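Local coordinates for protein isomaltose glucohydrolase (Kribbella flavida, PDB 5Z3E) that hydrolyses the alpha-1,6-glucosidic linkage of isomaltose from the non-reducing end, releasing beta-D-glucose and D-glucose in the intracellular breakdown of a cyclic tetrasaccharide, at residues Trp99-Gly102 against Val103-Arg107; Ser66-Gly70 against Tyr71-Arg75; Asp31-Glu34 against Leu35-His39; Val161-Ala164 against Ala165-Leu169. The protein carries 1 engineered substitution. One frame throughout, in Å; residues are numbered along the deposited sequence.

Interaction 1: residues Trp99-Gly102 against Val103-Arg107; sequences WVDG and VLRRR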
loop_
_atom_site.group_PDB
_atom_site.type_symbol
_atom_site.label_atom_id
_atom_site.label_comp_id
_atom_site.label_asym_id
_atom_site.label_seq_id
_atom_site.Cartn_x
_atom_site.Cartn_y
_atom_site.Cartn_z
ATOM N N TRP A 99 -16.416 -3.492 5.331
ATOM C CA TRP A 99 -15.867 -4.830 5.505
ATOM C C TRP A 99 -14.689 -4.798 6.463
ATOM O O TRP A 99 -14.642 -5.584 7.419
ATOM C CB TRP A 99 -15.501 -5.433 4.152
ATOM C CG TRP A 99 -14.870 -6.778 4.286
ATOM C CD1 TRP A 99 -15.494 -7.959 4.479
ATOM C CD2 TRP A 99 -13.464 -7.060 4.275
ATOM N NE1 TRP A 99 -14.581 -8.969 4.610
ATOM C CE2 TRP A 99 -13.319 -8.455 4.481
ATOM C CE3 TRP A 99 -12.321 -6.285 4.097
ATOM C CZ2 TRP A 99 -12.082 -9.056 4.528
ATOM C CZ3 TRP A 99 -11.105 -6.889 4.127
ATOM C CH2 TRP A 99 -10.986 -8.259 4.350
ATOM N N VAL A 100 -13.732 -3.904 6.229
ATOM C CA VAL A 100 -12.561 -3.834 7.087
ATOM C C VAL A 100 -12.965 -3.530 8.530
ATOM O O VAL A 100 -12.487 -4.156 9.475
ATOM C CB VAL A 100 -11.540 -2.785 6.601
ATOM C CG1 VAL A 100 -10.384 -2.709 7.575
ATOM C CG2 VAL A 100 -11.044 -3.075 5.190
ATOM N N ASP A 101 -13.801 -2.517 8.695
ATOM C CA ASP A 101 -14.266 -2.135 10.032
ATOM C C ASP A 101 -14.847 -3.345 10.755
ATOM O O ASP A 101 -14.511 -3.613 11.907
ATOM C CB ASP A 101 -15.291 -1.021 9.856
ATOM C CG ASP A 101 -16.052 -0.625 11.113
ATOM O OD1 ASP A 101 -15.444 -0.582 12.192
ATOM O OD2 ASP A 101 -17.257 -0.336 10.939
ATOM N N GLY A 102 -15.738 -4.079 10.099
ATOM C CA GLY A 102 -16.340 -5.221 10.760
ATOM C C GLY A 102 -15.340 -6.305 11.091
ATOM O O GLY A 102 -15.426 -6.955 12.151
ATOM N N VAL A 103 -14.389 -6.543 10.208
ATOM C CA VAL A 103 -13.335 -7.513 10.461
ATOM C C VAL A 103 -12.533 -7.109 11.687
ATOM O O VAL A 103 -12.202 -7.963 12.521
ATOM C CB VAL A 103 -12.462 -7.654 9.198
ATOM C CG1 VAL A 103 -11.153 -8.352 9.489
ATOM C CG2 VAL A 103 -13.239 -8.382 8.107
ATOM N N LEU A 104 -12.190 -5.823 11.794
ATOM C CA LEU A 104 -11.408 -5.331 12.913
ATOM C C LEU A 104 -12.193 -5.308 14.216
ATOM O O LEU A 104 -11.642 -5.655 15.264
ATOM C CB LEU A 104 -10.841 -3.931 12.611
ATOM C CG LEU A 104 -9.774 -3.922 11.529
ATOM C CD1 LEU A 104 -9.376 -2.494 11.261
ATOM C CD2 LEU A 104 -8.627 -4.802 11.890
ATOM N N ARG A 105 -13.473 -4.921 14.187
ATOM C CA ARG A 105 -14.235 -4.954 15.423
ATOM C C ARG A 105 -14.274 -6.378 15.981
ATOM O O ARG A 105 -14.252 -6.579 17.191
ATOM C CB ARG A 105 -15.649 -4.411 15.244
ATOM C CG ARG A 105 -15.731 -2.931 14.870
ATOM C CD ARG A 105 -17.157 -2.434 14.953
ATOM N NE ARG A 105 -17.365 -1.228 14.153
ATOM C CZ ARG A 105 -18.497 -0.553 14.116
ATOM N NH1 ARG A 105 -19.499 -0.857 14.923
ATOM N NH2 ARG A 105 -18.626 0.460 13.263
ATOM N N ARG A 106 -14.331 -7.384 15.102
ATOM C CA ARG A 106 -14.300 -8.764 15.546
ATOM C C ARG A 106 -12.999 -9.144 16.238
ATOM O O ARG A 106 -12.981 -10.162 16.942
ATOM C CB ARG A 106 -14.612 -9.713 14.389
ATOM C CG ARG A 106 -16.085 -9.785 14.069
ATOM C CD ARG A 106 -16.387 -10.279 12.664
ATOM N NE ARG A 106 -15.824 -11.606 12.457
ATOM C CZ ARG A 106 -15.633 -12.126 11.255
ATOM N NH1 ARG A 106 -15.973 -11.462 10.168
ATOM N NH2 ARG A 106 -15.071 -13.322 11.158
ATOM N N ARG A 107 -11.930 -8.379 16.026
ATOM C CA ARG A 107 -10.635 -8.580 16.655
ATOM C C ARG A 107 -10.422 -7.716 17.894
ATOM O O ARG A 107 -9.319 -7.687 18.429
ATOM C CB ARG A 107 -9.512 -8.348 15.642
ATOM C CG ARG A 107 -9.598 -9.181 14.381
ATOM C CD ARG A 107 -9.647 -10.652 14.608
ATOM N NE ARG A 107 -9.745 -11.370 13.352
ATOM C CZ ARG A 107 -8.870 -12.230 12.856
ATOM N NH1 ARG A 107 -9.102 -12.784 11.674
ATOM N NH2 ARG A 107 -7.731 -12.495 13.535
#
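D101 and R105, one helical turn apart, form a salt bridge of two unequal bonds. R105 NE gives the straighter one, to D101 OD1 at 2.8 Å; the oxygen is met on its syn side, with NE 31° out of the carboxylate plane, and lies in the guanidinium plane at the edge. The second, from R105 NH2 to D101 OD2, is also 2.8 Å long but bent and weak, consistent with planes turned 55° apart. D101 OD1 has a further, weak donor in G177 N, in the first turn of helix 175-188.

Backbone acceptors are satisfied in the same i to i+4 sense: W99 O takes V103 N at 3.0 Å, V100 O takes L104 N, D101 O takes R105 N, and G102 O takes R106 N in the longest bond of the set, 3.2 Å. The indole N-H of W99 turns instead to F136 O, and R106 NH1 to D137 O. With CG anti to the backbone N (chi1 177°), the W99 ring swings toward the next turn, and V103 CG2 sits over its face, 3.9 Å from the five-membered ring centroid, a CH-pi contact. V100 CG1 and L104 CD1 run alongside each other at 3.8 Å.

Such i, i+4 pairing of ions and apolar groups is characteristic of an amphipathic alpha-helix, here the last turns of helix 90-105 in the helical glycoside hydrolase family 15 domain.

Interaction 2: residues Ser66-Gly70 against Tyr71-Arg75; sequences SAYRG and YAWLR
Y68 and W73 meet edge to face: the six-membered ring of the indole points its edge at the phenol ring, with centroids 5.0 Å apart and planes at 62°. The touching atom is W73 CH2, which stands over one face of the Y68 ring, displaced toward the rim, and comes within 3.8 Å of Y68 CD1. On the W73 side, CG lies anti to the carbonyl carbon (chi1 -79°), which sends the far end of the indole back toward the preceding turn.

The turn between them helps set the ring positions. It is a type II beta turn from Y68 to Y71, closed by a hydrogen bond from Y71 N to Y68 O at 3.1 Å, and its third position is G70, whose positive phi suits a residue without a side chain. A water reinforces the closure by donating both to Y68 O, at 2.7 Å, and to Y71 O, at 2.8 Å.

The Y71 ring folds back along the turn, its CD2 lying 3.5 Å from R69 O and its edge facing A67 O, which itself accepts from R133. Replacing Y71 by an alanine would probably uncover the turn backbone around G70 and R69 O and leave R133 without the ring it packs against.

Outward from here, W374 of helix 367-374 touches Y68, and W73 approaches E198, the inferred proton donor. A72 pairs through its backbone with F134, joining strand 71-72 antiparallel to strand 134-135, and W73 then occupies the N-cap position of helix 74-87.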
loop_
_atom_site.group_PDB
_atom_site.type_symbol
_atom_site.label_atom_id
_atom_site.label_comp_id
_atom_site.label_asym_id
_atom_site.label_seq_id
_atom_site.Cartn_x
_atom_site.Cartn_y
_atom_site.Cartn_z
ATOM N N SER A 66 -4.130 -18.323 -8.701
ATOM C CA SER A 66 -4.526 -19.434 -7.830
ATOM C C SER A 66 -4.084 -19.278 -6.388
ATOM O O SER A 66 -4.868 -19.516 -5.475
ATOM C CB SER A 66 -4.036 -20.754 -8.399
ATOM O OG SER A 66 -4.835 -20.943 -9.532
ATOM N N ALA A 67 -2.819 -18.910 -6.179
ATOM C CA ALA A 67 -2.260 -18.818 -4.831
ATOM C C ALA A 67 -2.959 -17.772 -3.978
ATOM O O ALA A 67 -2.905 -17.861 -2.748
ATOM C CB ALA A 67 -0.771 -18.526 -4.897
ATOM N N TYR A 68 -3.533 -16.733 -4.606
ATOM C CA TYR A 68 -4.169 -15.634 -3.878
ATOM C C TYR A 68 -5.694 -15.694 -3.916
ATOM O O TYR A 68 -6.343 -14.854 -3.287
ATOM C CB TYR A 68 -3.730 -14.281 -4.431
ATOM C CG TYR A 68 -2.268 -13.964 -4.328
ATOM C CD1 TYR A 68 -1.385 -14.749 -3.610
ATOM C CD2 TYR A 68 -1.782 -12.820 -4.960
ATOM C CE1 TYR A 68 -0.038 -14.424 -3.560
ATOM C CE2 TYR A 68 -0.427 -12.506 -4.922
ATOM C CZ TYR A 68 0.440 -13.327 -4.227
ATOM O OH TYR A 68 1.784 -13.002 -4.173
ATOM N N ARG A 69 -6.272 -16.615 -4.647
ATOM C CA ARG A 69 -7.732 -16.664 -4.808
ATOM C C ARG A 69 -8.382 -16.861 -3.458
ATOM O O ARG A 69 -7.959 -17.703 -2.648
ATOM C CB ARG A 69 -8.137 -17.808 -5.730
ATOM C CG ARG A 69 -9.562 -17.730 -6.197
ATOM C CD ARG A 69 -9.955 -18.806 -7.248
ATOM N NE ARG A 69 -8.850 -19.107 -8.145
ATOM C CZ ARG A 69 -8.863 -18.942 -9.480
ATOM N NH1 ARG A 69 -9.930 -18.440 -10.116
ATOM N NH2 ARG A 69 -7.786 -19.267 -10.200
ATOM N N GLY A 70 -9.399 -16.046 -3.202
ATOM C CA GLY A 70 -10.152 -16.110 -1.971
ATOM C C GLY A 70 -9.605 -15.247 -0.849
ATOM O O GLY A 70 -10.183 -15.256 0.241
ATOM N N TYR A 71 -8.552 -14.473 -1.093
ATOM C CA TYR A 71 -7.931 -13.670 -0.055
ATOM C C TYR A 71 -7.934 -12.187 -0.378
ATOM O O TYR A 71 -7.820 -11.760 -1.537
ATOM C CB TYR A 71 -6.503 -14.136 0.218
ATOM C CG TYR A 71 -6.440 -15.586 0.645
ATOM C CD1 TYR A 71 -7.004 -16.004 1.831
ATOM C CD2 TYR A 71 -5.828 -16.540 -0.145
ATOM C CE1 TYR A 71 -6.970 -17.331 2.215
ATOM C CE2 TYR A 71 -5.780 -17.867 0.239
ATOM C CZ TYR A 71 -6.336 -18.257 1.425
ATOM O OH TYR A 71 -6.295 -19.573 1.822
ATOM N N ALA A 72 -8.015 -11.412 0.696
ATOM C CA ALA A 72 -7.936 -9.962 0.677
ATOM C C ALA A 72 -6.810 -9.500 1.581
ATOM O O ALA A 72 -6.581 -10.080 2.645
ATOM C CB ALA A 72 -9.234 -9.359 1.135
ATOM N N TRP A 73 -6.141 -8.432 1.162
ATOM C CA TRP A 73 -5.110 -7.771 1.926
ATOM C C TRP A 73 -5.535 -6.340 2.196
ATOM O O TRP A 73 -6.080 -5.664 1.314
ATOM C CB TRP A 73 -3.801 -7.706 1.147
ATOM C CG TRP A 73 -2.943 -8.931 1.108
ATOM C CD1 TRP A 73 -1.725 -9.042 1.706
ATOM C CD2 TRP A 73 -3.132 -10.147 0.379
ATOM N NE1 TRP A 73 -1.144 -10.236 1.422
ATOM C CE2 TRP A 73 -1.980 -10.943 0.596
ATOM C CE3 TRP A 73 -4.136 -10.648 -0.462
ATOM C CZ2 TRP A 73 -1.802 -12.179 -0.016
ATOM C CZ3 TRP A 73 -3.971 -11.891 -1.062
ATOM C CH2 TRP A 73 -2.806 -12.645 -0.832
ATOM N N LEU A 74 -5.243 -5.839 3.394
ATOM C CA LEU A 74 -5.507 -4.444 3.694
ATOM C C LEU A 74 -4.620 -3.493 2.884
ATOM O O LEU A 74 -5.062 -2.395 2.552
ATOM C CB LEU A 74 -5.371 -4.150 5.190
ATOM C CG LEU A 74 -6.325 -4.907 6.074
ATOM C CD1 LEU A 74 -6.179 -4.421 7.504
ATOM C CD2 LEU A 74 -7.736 -4.810 5.622
ATOM N N ARG A 75 -3.385 -3.887 2.570
ATOM C CA ARG A 75 -2.502 -3.060 1.736
ATOM C C ARG A 75 -3.116 -2.868 0.352
ATOM O O ARG A 75 -3.452 -1.759 -0.061
ATOM C CB ARG A 75 -1.118 -3.695 1.681
ATOM C CG ARG A 75 -0.188 -3.118 0.640
ATOM C CD ARG A 75 1.211 -3.682 0.761
ATOM N NE ARG A 75 1.240 -5.102 0.540
ATOM C CZ ARG A 75 1.455 -6.036 1.472
ATOM N NH1 ARG A 75 1.343 -7.302 1.136
ATOM N NH2 ARG A 75 1.801 -5.693 2.692
HETATM O O HOH W 1 -7.453 -12.541 -4.182
#

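Interaction 3: residues Asp31-Glu34 against Leu35-His39; sequences DSHE and LARLH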
loop_
_atom_site.group_PDB
_atom_site.type_symbol
_atom_site.label_atom_id
_atom_site.label_comp_id
_atom_site.label_asym_id
_atom_site.label_seq_id
_atom_site.Cartn_x
_atom_site.Cartn_y
_atom_site.Cartn_z
ATOM N N ASP A 31 -1.948 13.794 -26.202
ATOM C CA ASP A 31 -2.745 14.059 -27.385
ATOM C C ASP A 31 -4.052 13.289 -27.348
ATOM O O ASP A 31 -4.372 12.588 -26.344
ATOM C CB ASP A 31 -1.932 13.770 -28.636
ATOM C CG ASP A 31 -1.581 12.279 -28.850
ATOM O OD1 ASP A 31 -2.150 11.427 -28.193
ATOM O OD2 ASP A 31 -0.764 12.002 -29.766
ATOM N N SER A 32 -4.886 13.454 -28.373
ATOM C CA SER A 32 -6.205 12.870 -28.333
ATOM C C SER A 32 -6.163 11.353 -28.309
ATOM O O SER A 32 -6.960 10.697 -27.632
ATOM C CB SER A 32 -7.101 13.376 -29.465
ATOM O OG SER A 32 -6.598 13.051 -30.712
ATOM N N HIS A 33 -5.196 10.803 -29.006
ATOM C CA HIS A 33 -4.988 9.358 -29.025
ATOM C C HIS A 33 -4.707 8.822 -27.644
ATOM O O HIS A 33 -5.314 7.844 -27.184
ATOM C CB HIS A 33 -3.781 9.096 -29.947
ATOM C CG HIS A 33 -3.401 7.669 -30.064
ATOM N ND1 HIS A 33 -2.563 6.991 -29.213
ATOM C CD2 HIS A 33 -3.658 6.818 -31.053
ATOM C CE1 HIS A 33 -2.379 5.762 -29.646
ATOM N NE2 HIS A 33 -3.065 5.620 -30.746
ATOM N N GLU A 34 -3.774 9.463 -26.947
ATOM C CA GLU A 34 -3.415 9.042 -25.603
ATOM C C GLU A 34 -4.546 9.233 -24.623
ATOM O O GLU A 34 -4.840 8.361 -23.822
ATOM C CB GLU A 34 -2.195 9.827 -25.112
ATOM C CG GLU A 34 -0.915 9.474 -25.835
ATOM C CD GLU A 34 0.272 10.328 -25.414
ATOM O OE1 GLU A 34 0.163 11.605 -25.495
ATOM O OE2 GLU A 34 1.316 9.746 -25.076
ATOM N N LEU A 35 -5.225 10.386 -24.706
ATOM C CA LEU A 35 -6.302 10.656 -23.771
ATOM C C LEU A 35 -7.379 9.638 -23.908
ATOM O O LEU A 35 -7.929 9.153 -22.893
ATOM C CB LEU A 35 -6.864 12.065 -24.023
ATOM C CG LEU A 35 -6.035 13.189 -23.462
ATOM C CD1 LEU A 35 -6.496 14.533 -24.036
ATOM C CD2 LEU A 35 -6.076 13.217 -21.927
ATOM N N ALA A 36 -7.740 9.273 -25.117
ATOM C CA ALA A 36 -8.787 8.279 -25.318
ATOM C C ALA A 36 -8.401 6.965 -24.646
ATOM O O ALA A 36 -9.213 6.331 -23.971
ATOM C CB ALA A 36 -9.086 8.079 -26.790
ATOM N N ARG A 37 -7.153 6.544 -24.836
ATOM C CA ARG A 37 -6.744 5.269 -24.291
ATOM C C ARG A 37 -6.648 5.291 -22.764
ATOM O O ARG A 37 -7.008 4.324 -22.082
ATOM C CB ARG A 37 -5.494 4.805 -24.975
ATOM C CG ARG A 37 -5.834 4.359 -26.452
ATOM C CD ARG A 37 -4.639 4.336 -27.357
ATOM N NE ARG A 37 -4.932 3.756 -28.631
ATOM C CZ ARG A 37 -5.612 4.384 -29.598
ATOM N NH1 ARG A 37 -6.082 5.644 -29.418
ATOM N NH2 ARG A 37 -5.808 3.790 -30.751
ATOM N N LEU A 38 -6.143 6.398 -22.227
ATOM C CA LEU A 38 -6.011 6.515 -20.777
ATOM C C LEU A 38 -7.372 6.617 -20.105
ATOM O O LEU A 38 -7.579 6.063 -19.015
ATOM C CB LEU A 38 -5.083 7.694 -20.463
ATOM C CG LEU A 38 -3.652 7.501 -20.993
ATOM C CD1 LEU A 38 -2.877 8.800 -20.946
ATOM C CD2 LEU A 38 -2.915 6.437 -20.221
ATOM N N HIS A 39 -8.306 7.324 -20.723
ATOM C CA HIS A 39 -9.660 7.382 -20.195
ATOM C C HIS A 39 -10.285 6.008 -20.211
ATOM O O HIS A 39 -10.947 5.602 -19.239
ATOM C CB HIS A 39 -10.501 8.324 -21.030
ATOM C CG HIS A 39 -10.209 9.769 -20.797
ATOM N ND1 HIS A 39 -10.531 10.724 -21.723
ATOM C CD2 HIS A 39 -9.692 10.431 -19.755
ATOM C CE1 HIS A 39 -10.208 11.922 -21.258
ATOM N NE2 HIS A 39 -9.679 11.773 -20.070
#
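A capping box opens helix 32-52, and from within the same first turn H33 stacks on R37. In the box, E34 N gives its hydrogen to D31 OD1 at 2.8 Å, while D31 N returns a bond to E34 OE1 at 3.1 Å, using the anti lone pair of that oxygen. The other carboxylate oxygen, E34 OE2, is bound to R341 NE in a salt bridge to helix 333-344.

H33 carries its imidazole toward the following turn because CG is anti to the backbone N (chi1 179°). The R37 guanidinium lies flat on this ring, with centres 3.4 Å apart and planes only 11° from parallel. H33 NE2 is over the middle of the guanidinium, 3.1 Å from R37 CZ, and R37 CD adds a CH-pi contact to the same ring face.

H33 O accepts R37 NH1 at 3.2 Å and R37 N at 3.3 Å, the two donors arriving from opposite faces of the carbonyl plane; the NH1 bond helps hold the guanidinium in place.

The two side chains thus meet through stacking alone, without a hydrogen bond from the guanidinium to H33 NE2, and the nearby positive charge would probably disfavour protonation of H33.

Interaction 4: residues Val161-Ala164 against Ala165-Leu169; sequences VTHA and ARHGL
A chi1 of 174° turns the H163 imidazole away from its own N and down the helix toward H167 and L169, whereas H167 has CG beside its backbone N (chi1 -66°) and leans back to meet it. The two rings are inclined at 60°, with H163 ND1 lying near the plane of the H167 ring, at its edge, 3.5 Å from H167 CD2. L169 CD1 reaches the same imidazole from the loop, 3.4 Å from H163 NE2.

R166 bends at chi3, bringing NH1 to 3.7 Å from T162 CG2, but R166 NH1 makes its salt bridge with E82 of helix 74-87. S85 of that helix gathers the other polar ends: its OG bonds with H163 ND1 and R166 NH2, and its O with H167 NE2.

After the helix, G168 takes positive phi and L169 N bonds to A164 O at 2.9 Å, on a carbonyl lone pair. A water links A164 O to L169 O, donating to both.

Substituting H163 with an alanine would probably open a gap beside H167 and L169 CD1 and cost S85 OG one of its partners.

Chemically, these side chains engage a neighbouring helix more strongly than one another: this helix end is tied to helix 74-87 through the pairing of R166 with E82 and the shared bonds of S85.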
loop_
_atom_site.group_PDB
_atom_site.type_symbol
_atom_site.label_atom_id
_atom_site.label_comp_id
_atom_site.label_asym_id
_atom_site.label_seq_id
_atom_site.Cartn_x
_atom_site.Cartn_y
_atom_site.Cartn_z
ATOM N N VAL A 161 -9.703 7.599 6.509
ATOM C CA VAL A 161 -9.738 9.022 6.828
ATOM C C VAL A 161 -9.775 9.840 5.552
ATOM O O VAL A 161 -10.538 10.813 5.433
ATOM C CB VAL A 161 -8.541 9.398 7.713
ATOM C CG1 VAL A 161 -8.421 10.917 7.850
ATOM C CG2 VAL A 161 -8.673 8.768 9.090
ATOM N N THR A 162 -8.944 9.485 4.585
ATOM C CA THR A 162 -8.856 10.242 3.331
ATOM C C THR A 162 -10.179 10.186 2.584
ATOM O O THR A 162 -10.657 11.200 2.043
ATOM C CB THR A 162 -7.696 9.711 2.475
ATOM O OG1 THR A 162 -6.482 9.862 3.198
ATOM C CG2 THR A 162 -7.558 10.463 1.169
ATOM N N HIS A 163 -10.802 9.011 2.537
ATOM C CA HIS A 163 -12.099 8.837 1.894
ATOM C C HIS A 163 -13.176 9.682 2.560
ATOM O O HIS A 163 -13.955 10.360 1.896
ATOM C CB HIS A 163 -12.453 7.354 1.940
ATOM C CG HIS A 163 -13.822 7.047 1.450
ATOM N ND1 HIS A 163 -14.212 7.301 0.145
ATOM C CD2 HIS A 163 -14.880 6.517 2.103
ATOM C CE1 HIS A 163 -15.468 6.916 0.049
ATOM N NE2 HIS A 163 -15.906 6.439 1.211
ATOM N N ALA A 164 -13.236 9.628 3.894
ATOM C CA ALA A 164 -14.242 10.386 4.598
ATOM C C ALA A 164 -14.075 11.877 4.399
ATOM O O ALA A 164 -15.068 12.612 4.279
ATOM C CB ALA A 164 -14.242 10.035 6.075
ATOM N N ALA A 165 -12.845 12.356 4.382
ATOM C CA ALA A 165 -12.610 13.779 4.135
ATOM C C ALA A 165 -13.029 14.159 2.731
ATOM O O ALA A 165 -13.648 15.207 2.519
ATOM C CB ALA A 165 -11.141 14.115 4.355
ATOM N N ARG A 166 -12.703 13.332 1.743
ATOM C CA ARG A 166 -13.014 13.635 0.351
ATOM C C ARG A 166 -14.508 13.784 0.141
ATOM O O ARG A 166 -14.954 14.661 -0.598
ATOM C CB ARG A 166 -12.470 12.519 -0.538
ATOM C CG ARG A 166 -12.790 12.691 -2.016
ATOM C CD ARG A 166 -12.147 11.610 -2.873
ATOM N NE ARG A 166 -10.688 11.764 -2.859
ATOM C CZ ARG A 166 -9.806 10.931 -2.309
ATOM N NH1 ARG A 166 -8.534 11.266 -2.278
ATOM N NH2 ARG A 166 -10.183 9.780 -1.783
ATOM N N HIS A 167 -15.284 12.906 0.766
ATOM C CA HIS A 167 -16.704 12.804 0.480
ATOM C C HIS A 167 -17.601 13.317 1.584
ATOM O O HIS A 167 -18.823 13.183 1.511
ATOM C CB HIS A 167 -17.043 11.377 0.070
ATOM C CG HIS A 167 -16.411 10.995 -1.231
ATOM N ND1 HIS A 167 -16.780 11.570 -2.433
ATOM C CD2 HIS A 167 -15.395 10.138 -1.514
ATOM C CE1 HIS A 167 -16.041 11.051 -3.397
ATOM N NE2 HIS A 167 -15.193 10.180 -2.878
ATOM N N GLY A 168 -17.023 13.952 2.598
ATOM C CA GLY A 168 -17.818 14.569 3.646
ATOM C C GLY A 168 -18.581 13.587 4.512
ATOM O O GLY A 168 -19.708 13.843 4.887
ATOM N N LEU A 169 -17.942 12.461 4.863
ATOM C CA LEU A 169 -18.606 11.372 5.570
ATOM C C LEU A 169 -18.263 11.385 7.044
ATOM O O LEU A 169 -17.182 11.784 7.449
ATOM C CB LEU A 169 -18.213 10.036 4.968
ATOM C CG LEU A 169 -18.361 9.949 3.449
ATOM C CD1 LEU A 169 -17.865 8.605 2.948
ATOM C CD2 LEU A 169 -19.790 10.209 3.016
HETATM O O HOH W 2 -15.705 14.460 6.709
#

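Overall arrangement
Along the chain the order is interaction 3, interaction 2, interaction 1, interaction 4, each closing before the next opens. Interactions 1 and 2 are the neighbours that touch: their centres lie about 17 Å apart, and W99 and V100 of helix 90-105 pack on A72 and L74, where strand 71-72 leads into helix 74-87. Interaction 4, on helix 151-167, is about 19 Å from interaction 1 between centres without touching it, yet both helices 74-87 and 90-105 border it. Interaction 3 stands apart, about 40 Å from interaction 1. The four sit at three helix ends and one turn of a mainly helical chain, interaction 2 beside the probable proton donor E198 and nearest A355, the engineered position of the inferred proton acceptor.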